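Local coordinates for sugar kinase MJ0406 (Methanococcus jannaschii, PDB 2C4E), which phosphorylates a broad range of nucleosides, inosine, guanosine and cytidine best of all, to their monophosphates with ATP as preferred phosphate donor, at residues Leu88-Trp100 and Phe112-Leu124. Residues are numbered along the deposited sequence; the frame is centred on the assembly and turned at random.
Sequences LYYSEEEETPKAW and FFLWGAAKHYKEL
His120 fills the angle between Tyr89 and Ser91 and illustrates how a buried imidazole can be fixed from several directions at once. One ring face takes Tyr89 CE1, 3.4 Å from His120 CG, and the opposite face is covered by Lys119 CD. Both nitrogens are engaged: His120 NE2 lies 2.6 Å from Ser91 OG, while ND1 donates almost straight (172°) to Glu123 OE1. A chi1 of -178° brings the Ser91 hydroxyl to the edge of the imidazole, where OG also accepts from Glu94 N in an ST motif. A leucine at His120 would probably leave Ser91 OG and Glu123 OE1 without their ring partner.

Packing is close again where Pro97 CB meets Phe113 CZ at 3.6 Å. Beside it, Ala117 N bonds to Glu95 O; a side chain at Gly116, whose phi is positive, would run into that same oxygen. Towards solvent the contact loosens into charge pairing: Lys119 NZ joins Glu93 OE2, at 2.8 Å and from above the carboxylate plane, to Glu123 OE2.

Farther along, Leu114 N to Lys98 O (2.7 Å) and Lys98 N to Leu114 O close an antiparallel hydrogen-bonded pair of the hairpin 98-103/109-114. This hairpin belongs to the four-stranded lid sheet of the ribokinase fold; Phe112 and Phe113 bind substrate, and Phe113 and Leu114 pair with a parallel strand of the second subunit. At the other end, strand 64-65 runs parallel to 89-90, and Cys64 touches Tyr89, His120 and Leu124.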
loop_
_atom_site.group_PDB
_atom_site.type_symbol
_atom_site.label_atom_id
_atom_site.label_comp_id
_atom_site.label_asym_id
_atom_site.label_seq_id
_atom_site.Cartn_x
_atom_site.Cartn_y
_atom_site.Cartn_z
ATOM N N LEU A 88 16.319 -8.141 18.099
ATOM C CA LEU A 88 15.850 -7.762 16.758
ATOM C C LEU A 88 17.004 -7.815 15.754
ATOM O O LEU A 88 18.125 -7.409 16.064
ATOM C CB LEU A 88 15.247 -6.356 16.729
ATOM C CG LEU A 88 13.921 -6.068 17.428
ATOM C CD1 LEU A 88 13.428 -4.667 17.070
ATOM C CD2 LEU A 88 12.858 -7.112 17.116
ATOM N N TYR A 89 16.721 -8.348 14.569
ATOM C CA TYR A 89 17.620 -8.267 13.436
ATOM C C TYR A 89 17.227 -7.053 12.603
ATOM O O TYR A 89 16.078 -6.925 12.203
ATOM C CB TYR A 89 17.538 -9.534 12.581
ATOM C CG TYR A 89 18.453 -9.471 11.386
ATOM C CD1 TYR A 89 17.997 -8.989 10.162
ATOM C CD2 TYR A 89 19.791 -9.845 11.493
ATOM C CE1 TYR A 89 18.850 -8.904 9.064
ATOM C CE2 TYR A 89 20.648 -9.765 10.404
ATOM C CZ TYR A 89 20.168 -9.296 9.195
ATOM O OH TYR A 89 21.001 -9.211 8.105
ATOM N N TYR A 90 18.185 -6.162 12.354
ATOM C CA TYR A 90 17.953 -4.962 11.559
ATOM C C TYR A 90 18.548 -5.158 10.170
ATOM O O TYR A 90 19.757 -5.356 10.027
ATOM C CB TYR A 90 18.619 -3.752 12.219
ATOM C CG TYR A 90 17.861 -3.190 13.401
ATOM C CD1 TYR A 90 17.878 -3.828 14.640
ATOM C CD2 TYR A 90 17.139 -2.007 13.280
ATOM C CE1 TYR A 90 17.188 -3.297 15.724
ATOM C CE2 TYR A 90 16.455 -1.470 14.350
ATOM C CZ TYR A 90 16.477 -2.116 15.568
ATOM O OH TYR A 90 15.789 -1.571 16.622
ATOM N N SER A 91 17.698 -5.105 9.150
ATOM C CA SER A 91 18.136 -5.258 7.768
ATOM C C SER A 91 18.654 -3.926 7.236
ATOM O O SER A 91 18.091 -2.872 7.530
ATOM C CB SER A 91 16.982 -5.744 6.891
ATOM O OG SER A 91 17.410 -5.939 5.555
ATOM N N GLU A 92 19.732 -3.984 6.459
ATOM C CA GLU A 92 20.281 -2.811 5.786
ATOM C C GLU A 92 19.578 -2.582 4.443
ATOM O O GLU A 92 19.462 -1.444 3.984
ATOM C CB GLU A 92 21.793 -2.988 5.551
ATOM C CG GLU A 92 22.602 -3.339 6.798
ATOM C CD GLU A 92 24.099 -3.410 6.539
ATOM O OE1 GLU A 92 24.544 -4.313 5.792
ATOM O OE2 GLU A 92 24.841 -2.557 7.076
ATOM N N GLU A 93 19.111 -3.667 3.825
ATOM C CA GLU A 93 18.639 -3.661 2.434
ATOM C C GLU A 93 17.113 -3.591 2.277
ATOM O O GLU A 93 16.602 -2.888 1.386
ATOM C CB GLU A 93 19.183 -4.892 1.683
ATOM C CG GLU A 93 19.099 -6.215 2.464
ATOM C CD GLU A 93 19.264 -7.450 1.586
ATOM O OE1 GLU A 93 19.127 -7.339 0.347
ATOM O OE2 GLU A 93 19.550 -8.534 2.134
ATOM N N GLU A 94 16.401 -4.327 3.134
ATOM C CA GLU A 94 14.958 -4.470 3.062
ATOM C C GLU A 94 14.299 -3.456 3.988
ATOM O O GLU A 94 14.884 -3.080 5.013
ATOM C CB GLU A 94 14.542 -5.908 3.461
ATOM C CG GLU A 94 15.307 -7.032 2.742
ATOM C CD GLU A 94 15.233 -6.919 1.228
ATOM O OE1 GLU A 94 14.186 -6.462 0.703
ATOM O OE2 GLU A 94 16.220 -7.281 0.555
ATOM N N GLU A 95 13.072 -3.048 3.650
ATOM C CA GLU A 95 12.187 -2.353 4.613
ATOM C C GLU A 95 11.434 -3.298 5.576
ATOM O O GLU A 95 11.350 -4.507 5.338
ATOM C CB GLU A 95 11.143 -1.509 3.878
ATOM C CG GLU A 95 10.029 -2.289 3.180
ATOM C CD GLU A 95 9.235 -1.408 2.218
ATOM O OE1 GLU A 95 8.426 -0.568 2.681
ATOM O OE2 GLU A 95 9.425 -1.533 0.991
ATOM N N THR A 96 10.871 -2.713 6.650
ATOM C CA THR A 96 10.107 -3.430 7.686
ATOM C C THR A 96 8.826 -4.040 7.092
ATOM O O THR A 96 8.179 -3.375 6.283
ATOM C CB THR A 96 9.710 -2.431 8.820
ATOM O OG1 THR A 96 10.892 -1.831 9.374
ATOM C CG2 THR A 96 9.016 -3.133 10.013
ATOM N N PRO A 97 8.424 -5.267 7.476
ATOM C CA PRO A 97 7.161 -5.829 6.970
ATOM C C PRO A 97 5.965 -4.899 7.182
ATOM O O PRO A 97 5.882 -4.216 8.209
ATOM C CB PRO A 97 6.995 -7.122 7.790
ATOM C CG PRO A 97 8.399 -7.532 8.100
ATOM C CD PRO A 97 9.131 -6.226 8.350
ATOM N N LYS A 98 5.057 -4.869 6.211
ATOM C CA LYS A 98 3.895 -3.967 6.259
ATOM C C LYS A 98 2.634 -4.660 5.759
ATOM O O LYS A 98 2.720 -5.524 4.900
ATOM C CB LYS A 98 4.162 -2.722 5.414
ATOM C CG LYS A 98 5.187 -1.790 6.029
ATOM C CD LYS A 98 5.689 -0.753 5.052
ATOM C CE LYS A 98 6.861 0.028 5.643
ATOM N NZ LYS A 98 8.168 -0.727 5.534
ATOM N N ALA A 99 1.482 -4.299 6.326
ATOM C CA ALA A 99 0.197 -4.816 5.877
ATOM C C ALA A 99 -0.632 -3.654 5.335
ATOM O O ALA A 99 -0.958 -2.745 6.088
ATOM C CB ALA A 99 -0.531 -5.520 7.040
ATOM N N TRP A 100 -0.926 -3.688 4.033
ATOM C CA TRP A 100 -1.715 -2.659 3.327
ATOM C C TRP A 100 -3.144 -3.134 3.093
ATOM O O TRP A 100 -3.394 -3.936 2.171
ATOM C CB TRP A 100 -1.128 -2.352 1.946
ATOM C CG TRP A 100 0.128 -1.538 1.919
ATOM C CD1 TRP A 100 0.417 -0.429 2.657
ATOM C CD2 TRP A 100 1.265 -1.769 1.084
ATOM N NE1 TRP A 100 1.670 0.042 2.339
ATOM C CE2 TRP A 100 2.215 -0.766 1.377
ATOM C CE3 TRP A 100 1.584 -2.734 0.120
ATOM C CZ2 TRP A 100 3.461 -0.702 0.746
ATOM C CZ3 TRP A 100 2.820 -2.670 -0.507
ATOM C CH2 TRP A 100 3.741 -1.661 -0.193
ATOM N N PHE A 112 -3.129 -7.239 2.174
ATOM C CA PHE A 112 -1.846 -7.613 1.576
ATOM C C PHE A 112 -0.739 -7.536 2.630
ATOM O O PHE A 112 -0.811 -6.705 3.535
ATOM C CB PHE A 112 -1.507 -6.671 0.427
ATOM C CG PHE A 112 -2.348 -6.870 -0.813
ATOM C CD1 PHE A 112 -3.053 -5.805 -1.363
ATOM C CD2 PHE A 112 -2.418 -8.110 -1.439
ATOM C CE1 PHE A 112 -3.822 -5.975 -2.504
ATOM C CE2 PHE A 112 -3.186 -8.286 -2.580
ATOM C CZ PHE A 112 -3.887 -7.216 -3.114
ATOM N N PHE A 113 0.282 -8.389 2.524
ATOM C CA PHE A 113 1.390 -8.380 3.484
ATOM C C PHE A 113 2.748 -8.314 2.782
ATOM O O PHE A 113 3.150 -9.252 2.096
ATOM C CB PHE A 113 1.337 -9.604 4.394
ATOM C CG PHE A 113 2.369 -9.583 5.484
ATOM C CD1 PHE A 113 2.268 -8.676 6.531
ATOM C CD2 PHE A 113 3.451 -10.461 5.460
ATOM C CE1 PHE A 113 3.219 -8.650 7.543
ATOM C CE2 PHE A 113 4.399 -10.437 6.464
ATOM C CZ PHE A 113 4.288 -9.533 7.508
ATOM N N LEU A 114 3.431 -7.179 2.919
ATOM C CA LEU A 114 4.768 -7.007 2.365
ATOM C C LEU A 114 5.788 -7.739 3.244
ATOM O O LEU A 114 6.045 -7.339 4.368
ATOM C CB LEU A 114 5.113 -5.517 2.261
ATOM C CG LEU A 114 6.430 -5.151 1.576
ATOM C CD1 LEU A 114 6.474 -5.697 0.167
ATOM C CD2 LEU A 114 6.606 -3.641 1.559
ATOM N N TRP A 115 6.374 -8.794 2.689
ATOM C CA TRP A 115 7.320 -9.666 3.391
ATOM C C TRP A 115 8.567 -8.906 3.852
ATOM O O TRP A 115 8.956 -8.998 5.009
ATOM C CB TRP A 115 7.701 -10.795 2.437
ATOM C CG TRP A 115 8.465 -11.923 3.015
ATOM C CD1 TRP A 115 9.673 -12.373 2.586
ATOM C CD2 TRP A 115 8.060 -12.795 4.076
ATOM N NE1 TRP A 115 10.059 -13.460 3.326
ATOM C CE2 TRP A 115 9.089 -13.737 4.256
ATOM C CE3 TRP A 115 6.940 -12.867 4.912
ATOM C CZ2 TRP A 115 9.030 -14.738 5.225
ATOM C CZ3 TRP A 115 6.882 -13.868 5.872
ATOM C CH2 TRP A 115 7.920 -14.785 6.019
ATOM N N GLY A 116 9.168 -8.134 2.940
ATOM C CA GLY A 116 10.299 -7.271 3.254
ATOM C C GLY A 116 11.455 -7.971 3.965
ATOM O O GLY A 116 12.008 -8.958 3.438
ATOM N N ALA A 117 11.781 -7.468 5.169
ATOM C CA ALA A 117 12.909 -7.957 5.986
ATOM C C ALA A 117 12.730 -9.360 6.572
ATOM O O ALA A 117 13.697 -9.958 7.046
ATOM C CB ALA A 117 13.195 -6.967 7.126
ATOM N N ALA A 118 11.498 -9.871 6.578
ATOM C CA ALA A 118 11.246 -11.272 6.934
ATOM C C ALA A 118 11.998 -12.266 6.032
ATOM O O ALA A 118 12.149 -13.443 6.383
ATOM C CB ALA A 118 9.751 -11.560 6.905
ATOM N N LYS A 119 12.477 -11.807 4.877
ATOM C CA LYS A 119 13.333 -12.647 4.036
ATOM C C LYS A 119 14.572 -13.136 4.803
ATOM O O LYS A 119 15.157 -14.158 4.453
ATOM C CB LYS A 119 13.733 -11.926 2.731
ATOM C CG LYS A 119 14.713 -10.769 2.900
ATOM C CD LYS A 119 16.151 -11.247 2.955
ATOM C CE LYS A 119 17.080 -10.402 2.156
ATOM N NZ LYS A 119 18.421 -11.044 2.002
ATOM N N HIS A 120 14.970 -12.403 5.842
ATOM C CA HIS A 120 16.195 -12.713 6.574
ATOM C C HIS A 120 16.070 -13.909 7.525
ATOM O O HIS A 120 17.099 -14.455 7.912
ATOM C CB HIS A 120 16.698 -11.490 7.362
ATOM C CG HIS A 120 17.231 -10.391 6.503
ATOM N ND1 HIS A 120 18.363 -10.532 5.726
ATOM C CD2 HIS A 120 16.782 -9.132 6.287
ATOM C CE1 HIS A 120 18.589 -9.406 5.077
ATOM N NE2 HIS A 120 17.649 -8.539 5.403
ATOM N N TYR A 121 14.857 -14.313 7.923
ATOM C CA TYR A 121 14.733 -15.459 8.834
ATOM C C TYR A 121 15.479 -16.700 8.332
ATOM O O TYR A 121 16.115 -17.387 9.115
ATOM C CB TYR A 121 13.270 -15.840 9.132
ATOM C CG TYR A 121 12.538 -14.850 10.007
ATOM C CD1 TYR A 121 11.551 -14.032 9.471
ATOM C CD2 TYR A 121 12.853 -14.701 11.358
ATOM C CE1 TYR A 121 10.875 -13.122 10.245
ATOM C CE2 TYR A 121 12.177 -13.781 12.146
ATOM C CZ TYR A 121 11.183 -12.997 11.579
ATOM O OH TYR A 121 10.513 -12.067 12.324
ATOM N N LYS A 122 15.410 -16.990 7.035
ATOM C CA LYS A 122 16.092 -18.178 6.501
ATOM C C LYS A 122 17.626 -18.100 6.586
ATOM O O LYS A 122 18.305 -19.116 6.458
ATOM C CB LYS A 122 15.622 -18.498 5.074
ATOM C CG LYS A 122 15.979 -17.470 4.024
ATOM C CD LYS A 122 15.381 -17.866 2.663
ATOM C CE LYS A 122 15.283 -16.698 1.693
ATOM N NZ LYS A 122 14.642 -15.495 2.304
ATOM N N GLU A 123 18.164 -16.904 6.796
ATOM C CA GLU A 123 19.601 -16.714 7.011
ATOM C C GLU A 123 20.016 -16.893 8.471
ATOM O O GLU A 123 21.203 -16.965 8.768
ATOM C CB GLU A 123 20.021 -15.309 6.573
ATOM C CG GLU A 123 19.798 -15.002 5.099
ATOM C CD GLU A 123 19.639 -13.513 4.824
ATOM O OE1 GLU A 123 20.110 -12.679 5.636
ATOM O OE2 GLU A 123 19.036 -13.177 3.787
ATOM N N LEU A 124 19.041 -16.937 9.374
ATOM C CA LEU A 124 19.296 -16.888 10.810
ATOM C C LEU A 124 18.965 -18.192 11.523
ATOM O O LEU A 124 18.274 -19.059 11.000
ATOM C CB LEU A 124 18.474 -15.758 11.450
ATOM C CG LEU A 124 18.666 -14.360 10.855
ATOM C CD1 LEU A 124 17.583 -13.423 11.366
ATOM C CD2 LEU A 124 20.050 -13.809 11.174
#